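Local structure of Non-structural protein 3 (Porcine deltacoronavirus, 6LN0) at residues P55-Y60 with D74-K79; S29-P34 with A84-V89. The protein is a multidomain coronavirus replicase component whose construct joins a macro domain, which probably binds ADP-ribose, to a zinc-containing papain-like protease that probably cleaves the viral polyprotein. One frame throughout, in Å; residues are numbered along the deposited sequence.

Interaction 1 (P55-Y60 with D74-K79)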
loop_
_atom_site.group_PDB
_atom_site.type_symbol
_atom_site.label_atom_id
_atom_site.label_comp_id
_atom_site.label_asym_id
_atom_site.label_seq_id
_atom_site.Cartn_x
_atom_site.Cartn_y
_atom_site.Cartn_z
ATOM N N PRO A 55 -33.639 37.585 30.456
ATOM C CA PRO A 55 -34.088 37.271 31.815
ATOM C C PRO A 55 -35.379 36.475 31.836
ATOM O O PRO A 55 -35.566 35.623 32.711
ATOM C CB PRO A 55 -34.260 38.652 32.458
ATOM C CG PRO A 55 -34.433 39.585 31.322
ATOM C CD PRO A 55 -33.702 39.025 30.152
ATOM N N LYS A 56 -36.283 36.737 30.889
ATOM C CA LYS A 56 -37.477 35.900 30.798
ATOM C C LYS A 56 -37.100 34.451 30.498
ATOM O O LYS A 56 -37.764 33.516 30.969
ATOM C CB LYS A 56 -38.443 36.457 29.742
ATOM C CG LYS A 56 -39.090 37.817 30.109
ATOM C CD LYS A 56 -40.359 37.640 30.970
ATOM C CE LYS A 56 -40.940 38.971 31.460
ATOM N NZ LYS A 56 -40.999 39.054 32.956
ATOM N N TYR A 57 -36.015 34.239 29.756
ATOM C CA TYR A 57 -35.498 32.878 29.600
ATOM C C TYR A 57 -35.178 32.261 30.958
ATOM O O TYR A 57 -35.629 31.150 31.271
ATOM C CB TYR A 57 -34.273 32.887 28.683
ATOM C CG TYR A 57 -33.408 31.653 28.781
ATOM C CD1 TYR A 57 -33.714 30.503 28.059
ATOM C CD2 TYR A 57 -32.279 31.636 29.586
ATOM C CE1 TYR A 57 -32.934 29.378 28.157
ATOM C CE2 TYR A 57 -31.491 30.509 29.689
ATOM C CZ TYR A 57 -31.821 29.390 28.974
ATOM O OH TYR A 57 -31.029 28.281 29.085
ATOM N N GLN A 58 -34.447 32.996 31.808
ATOM C CA GLN A 58 -34.058 32.440 33.103
ATOM C C GLN A 58 -35.258 32.183 34.012
ATOM O O GLN A 58 -35.236 31.219 34.801
ATOM C CB GLN A 58 -33.055 33.358 33.801
ATOM C CG GLN A 58 -32.503 32.766 35.096
ATOM C CD GLN A 58 -31.942 31.376 34.890
ATOM O OE1 GLN A 58 -31.006 31.182 34.102
ATOM N NE2 GLN A 58 -32.518 30.392 35.587
ATOM N N GLU A 59 -36.304 33.020 33.928
ATOM C CA GLU A 59 -37.483 32.803 34.770
ATOM C C GLU A 59 -38.228 31.542 34.358
ATOM O O GLU A 59 -38.704 30.783 35.213
ATOM C CB GLU A 59 -38.438 34.008 34.712
ATOM C CG GLU A 59 -37.742 35.359 34.635
ATOM C CD GLU A 59 -38.691 36.563 34.679
ATOM O OE1 GLU A 59 -38.256 37.640 35.173
ATOM O OE2 GLU A 59 -39.847 36.449 34.205
ATOM N N TYR A 60 -38.363 31.309 33.048
ATOM C CA TYR A 60 -39.038 30.095 32.610
ATOM C C TYR A 60 -38.261 28.856 33.049
ATOM O O TYR A 60 -38.861 27.858 33.460
ATOM C CB TYR A 60 -39.261 30.116 31.091
ATOM C CG TYR A 60 -39.825 28.807 30.606
ATOM C CD1 TYR A 60 -41.087 28.381 31.010
ATOM C CD2 TYR A 60 -39.070 27.964 29.798
ATOM C CE1 TYR A 60 -41.593 27.165 30.602
ATOM C CE2 TYR A 60 -39.563 26.739 29.372
ATOM C CZ TYR A 60 -40.820 26.343 29.769
ATOM O OH TYR A 60 -41.295 25.120 29.340
ATOM N N ASP A 74 -37.610 27.573 23.818
ATOM C CA ASP A 74 -37.479 28.643 22.848
ATOM C C ASP A 74 -36.186 29.410 23.112
ATOM O O ASP A 74 -35.592 29.317 24.177
ATOM C CB ASP A 74 -38.704 29.560 22.938
ATOM C CG ASP A 74 -38.818 30.516 21.774
ATOM O OD1 ASP A 74 -38.007 31.454 21.692
ATOM O OD2 ASP A 74 -39.735 30.353 20.945
ATOM N N SER A 75 -35.731 30.175 22.126
ATOM C CA SER A 75 -34.481 30.913 22.296
ATOM C C SER A 75 -34.662 32.345 22.797
ATOM O O SER A 75 -33.659 33.053 22.954
ATOM C CB SER A 75 -33.726 30.940 20.986
ATOM O OG SER A 75 -34.603 31.376 19.977
ATOM N N PHE A 76 -35.900 32.800 23.014
ATOM C CA PHE A 76 -36.166 34.116 23.578
ATOM C C PHE A 76 -35.352 35.214 22.903
ATOM O O PHE A 76 -35.463 35.408 21.689
ATOM C CB PHE A 76 -35.912 34.102 25.082
ATOM C CG PHE A 76 -36.867 33.229 25.845
ATOM C CD1 PHE A 76 -36.697 31.860 25.880
ATOM C CD2 PHE A 76 -37.954 33.779 26.515
ATOM C CE1 PHE A 76 -37.574 31.054 26.569
ATOM C CE2 PHE A 76 -38.835 32.978 27.223
ATOM C CZ PHE A 76 -38.652 31.607 27.240
ATOM N N ASP A 77 -34.533 35.938 23.676
ATOM C CA ASP A 77 -33.800 37.069 23.110
ATOM C C ASP A 77 -32.818 36.631 22.034
ATOM O O ASP A 77 -32.617 37.358 21.054
ATOM C CB ASP A 77 -33.069 37.838 24.208
ATOM C CG ASP A 77 -33.919 38.960 24.807
ATOM O OD1 ASP A 77 -34.123 39.975 24.100
ATOM O OD2 ASP A 77 -34.375 38.839 25.980
ATOM N N ALA A 78 -32.220 35.441 22.177
ATOM C CA ALA A 78 -31.223 34.979 21.218
ATOM C C ALA A 78 -31.803 34.667 19.849
ATOM O O ALA A 78 -31.029 34.406 18.919
ATOM C CB ALA A 78 -30.507 33.739 21.745
ATOM N N LYS A 79 -33.131 34.679 19.700
ATOM C CA LYS A 79 -33.722 34.471 18.380
ATOM C C LYS A 79 -33.192 35.487 17.365
ATOM O O LYS A 79 -32.990 35.145 16.195
ATOM C CB LYS A 79 -35.257 34.528 18.475
ATOM C CG LYS A 79 -36.000 34.075 17.204
ATOM C CD LYS A 79 -37.325 33.402 17.538
ATOM C CE LYS A 79 -37.191 31.869 17.565
ATOM N NZ LYS A 79 -38.105 31.293 18.601
#
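One face of the Phe76 ring lies against the backbone of helix 55-64 at Tyr57: Tyr57 CA stands 3.8 Å from the centroid of the Phe76 ring, only 3° off its normal, a CH-pi contact placed almost exactly over the centre. This is packing at the surface of the macro domain, where the loop between strands 71-74 and 83-89 sends one aromatic side chain onto a neighbouring helix. The edge of the Tyr57 ring points toward the face of the same phenyl group in an offset edge-to-face pair, with planes 73° apart and centroids separated by 6.0 Å. Phe76 CD1 sits at the tyrosine's edge, close to the plane of that ring, and also touches Tyr57 CB at 3.8 Å. Farther round the phenyl ring, CE2 reaches the carbonyl oxygen of Lys56, while CZ meets Tyr60 CB; these contacts run from Lys56 to Tyr60, just over one turn of the helix.

No hydrogen bond joins the two segments; the loop is shaped from within. An Asx turn, in which Phe76 N donates to Asp74 OD1 over 2.8 Å, ties down the start of the loop. The carboxylate is gripped a second time by Lys79, whose NZ forms a salt bridge with Asp74 OD2. Asp77 gives the loop a further link through a backbone hydrogen bond to Ala53 of helix 44-53. Tyr57 CG is anti to the backbone N (chi1 162°), an orientation that carries its ring past Phe76 into the interior toward strand 83-89, where the hydroxyl OH has His88 as its partner.

Interaction 2 (S29-P34 with A84-V89); sequences SVLVNP and ACILHV
Both backbone polar atoms of Leu31 are bonded to the neighbouring strand: its N donates to Cys85 O at 3.0 Å, and its O receives Leu87 N at 2.9 Å. The same ladder of parallel beta pairing runs within the six-stranded macro-domain sheet, joining strands 29-34 and 83-89; the axes of the two segments, both running N to C the same way, lie 29° apart. Asn33 continues it, its N donating to Leu87 O over 2.7 Å, nearly in line with the carbonyl bond, while Asn33 O accepts from Val89 N. At the opposite end Ser29 O takes Ala84 N at 2.8 Å, with a weaker bond from Cys85 N.

On one face of the sheet, Val30 spreads its two methyl groups between partners. CG1, anti to the backbone N, packs on Leu87 CB, whereas CG2 touches Cys85 SG at 3.7 Å. Val32 CG1 then meets Val89 CG2, extending this apolar row. The other face carries Leu31, Ile86, Asn33 and His88. Ile86 CG2 lies against Asn33 CB, and the Asn33 amide and His88 imidazole planes are turned 30° from each other.

Helix 44-53 packs over this second face, with Ile49 on Leu31 and Ala53 on Ile86. Within the sheet, parallel strand 117-120 lies beside 29-34 and antiparallel strand 71-74 beside 83-89. Both polar groups are positioned from beyond the two strands: Asn33 ND2 donates to Asn41 OD1, and His88 ND1 is bonded to Leu71 O. Between the two side chains, His88 CD2 approaches Asn33 CG at 4.0 Å.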
loop_
_atom_site.group_PDB
_atom_site.type_symbol
_atom_site.label_atom_id
_atom_site.label_comp_id
_atom_site.label_asym_id
_atom_site.label_seq_id
_atom_site.Cartn_x
_atom_site.Cartn_y
_atom_site.Cartn_z
ATOM N N SER A 29 -30.600 27.631 14.434
ATOM C CA SER A 29 -29.803 26.571 15.013
ATOM C C SER A 29 -30.422 26.067 16.304
ATOM O O SER A 29 -31.190 26.760 16.971
ATOM C CB SER A 29 -28.383 27.065 15.280
ATOM O OG SER A 29 -27.839 27.720 14.142
ATOM N N VAL A 30 -30.081 24.832 16.644
ATOM C CA VAL A 30 -30.333 24.302 17.972
ATOM C C VAL A 30 -29.075 24.562 18.777
ATOM O O VAL A 30 -28.020 23.989 18.499
ATOM C CB VAL A 30 -30.672 22.814 17.940
ATOM C CG1 VAL A 30 -30.710 22.254 19.369
ATOM C CG2 VAL A 30 -31.996 22.614 17.236
ATOM N N LEU A 31 -29.179 25.449 19.757
ATOM C CA LEU A 31 -28.055 25.765 20.620
ATOM C C LEU A 31 -28.141 24.868 21.836
ATOM O O LEU A 31 -29.136 24.918 22.567
ATOM C CB LEU A 31 -28.088 27.237 21.014
ATOM C CG LEU A 31 -27.034 27.725 21.990
ATOM C CD1 LEU A 31 -25.662 27.712 21.325
ATOM C CD2 LEU A 31 -27.393 29.126 22.461
ATOM N N VAL A 32 -27.113 24.041 22.049
ATOM C CA VAL A 32 -27.094 23.132 23.189
ATOM C C VAL A 32 -26.547 23.851 24.415
ATOM O O VAL A 32 -25.531 24.552 24.347
ATOM C CB VAL A 32 -26.267 21.863 22.896
ATOM C CG1 VAL A 32 -26.365 20.941 24.079
ATOM C CG2 VAL A 32 -26.762 21.142 21.649
ATOM N N ASN A 33 -27.203 23.640 25.548
ATOM C CA ASN A 33 -26.845 24.270 26.819
ATOM C C ASN A 33 -26.453 23.190 27.814
ATOM O O ASN A 33 -27.325 22.430 28.278
ATOM C CB ASN A 33 -28.014 25.099 27.361
ATOM C CG ASN A 33 -27.699 25.791 28.694
ATOM O OD1 ASN A 33 -27.348 25.149 29.699
ATOM N ND2 ASN A 33 -27.853 27.113 28.710
ATOM N N PRO A 34 -25.191 23.078 28.182
ATOM C CA PRO A 34 -24.777 22.045 29.140
ATOM C C PRO A 34 -25.046 22.519 30.562
ATOM O O PRO A 34 -24.379 23.425 31.073
ATOM C CB PRO A 34 -23.276 21.884 28.849
ATOM C CG PRO A 34 -23.017 22.657 27.579
ATOM C CD PRO A 34 -24.032 23.771 27.610
ATOM N N ALA A 84 -32.871 29.042 16.809
ATOM C CA ALA A 84 -34.274 28.655 16.779
ATOM C C ALA A 84 -34.743 28.187 18.143
ATOM O O ALA A 84 -35.887 28.442 18.527
ATOM C CB ALA A 84 -34.515 27.560 15.741
ATOM N N CYS A 85 -33.884 27.492 18.885
ATOM C CA CYS A 85 -34.263 27.012 20.205
ATOM C C CYS A 85 -33.010 26.595 20.967
ATOM O O CYS A 85 -31.905 26.556 20.419
ATOM C CB CYS A 85 -35.250 25.855 20.099
ATOM S SG CYS A 85 -34.558 24.462 19.189
ATOM N N ILE A 86 -33.212 26.275 22.246
ATOM C CA ILE A 86 -32.153 25.929 23.183
ATOM C C ILE A 86 -32.468 24.561 23.765
ATOM O O ILE A 86 -33.575 24.331 24.252
ATOM C CB ILE A 86 -32.021 26.979 24.302
ATOM C CG1 ILE A 86 -31.481 28.286 23.731
ATOM C CG2 ILE A 86 -31.115 26.491 25.436
ATOM C CD1 ILE A 86 -31.752 29.505 24.603
ATOM N N LEU A 87 -31.494 23.664 23.724
ATOM C CA LEU A 87 -31.665 22.308 24.212
ATOM C C LEU A 87 -30.786 22.130 25.443
ATOM O O LEU A 87 -29.608 22.497 25.418
ATOM C CB LEU A 87 -31.308 21.309 23.101
ATOM C CG LEU A 87 -31.337 19.803 23.334
ATOM C CD1 LEU A 87 -32.637 19.369 23.946
ATOM C CD2 LEU A 87 -31.073 19.059 22.006
ATOM N N HIS A 88 -31.358 21.596 26.513
ATOM C CA HIS A 88 -30.670 21.481 27.792
ATOM C C HIS A 88 -30.397 20.020 28.077
ATOM O O HIS A 88 -31.323 19.206 28.051
ATOM C CB HIS A 88 -31.495 22.059 28.954
ATOM C CG HIS A 88 -31.893 23.483 28.761
ATOM N ND1 HIS A 88 -32.872 23.865 27.870
ATOM C CD2 HIS A 88 -31.438 24.624 29.335
ATOM C CE1 HIS A 88 -33.008 25.182 27.910
ATOM N NE2 HIS A 88 -32.144 25.668 28.784
ATOM N N VAL A 89 -29.145 19.704 28.406
ATOM C CA VAL A 89 -28.758 18.360 28.808
ATOM C C VAL A 89 -27.754 18.430 29.948
ATOM O O VAL A 89 -26.931 19.348 30.023
ATOM C CB VAL A 89 -28.179 17.579 27.624
ATOM C CG1 VAL A 89 -29.307 17.177 26.717
ATOM C CG2 VAL A 89 -27.176 18.448 26.888
#

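Overall arrangement
Interactions 1 and 2 lie in the same macro domain, with centres about 12 Å apart, and interaction 1 is nested within the chain loop that interaction 2 closes. A probable hydrogen bond of 2.9 Å between Tyr57 OH and His88 NE2 bridges them, connecting the peripheral helix to the macro-domain sheet. Asn33 ND2 packs near the same hydroxyl. A second junction runs through the loop 74-79, where Ser75 OG and Lys79 NZ pack near Ala84 O; Ser75 OG hydrogen-bonds to Val83 O. The zinc ion, bound by Cys334, Cys335, Cys360 and Cys363, belongs to the distant protease region and takes no part in either contact.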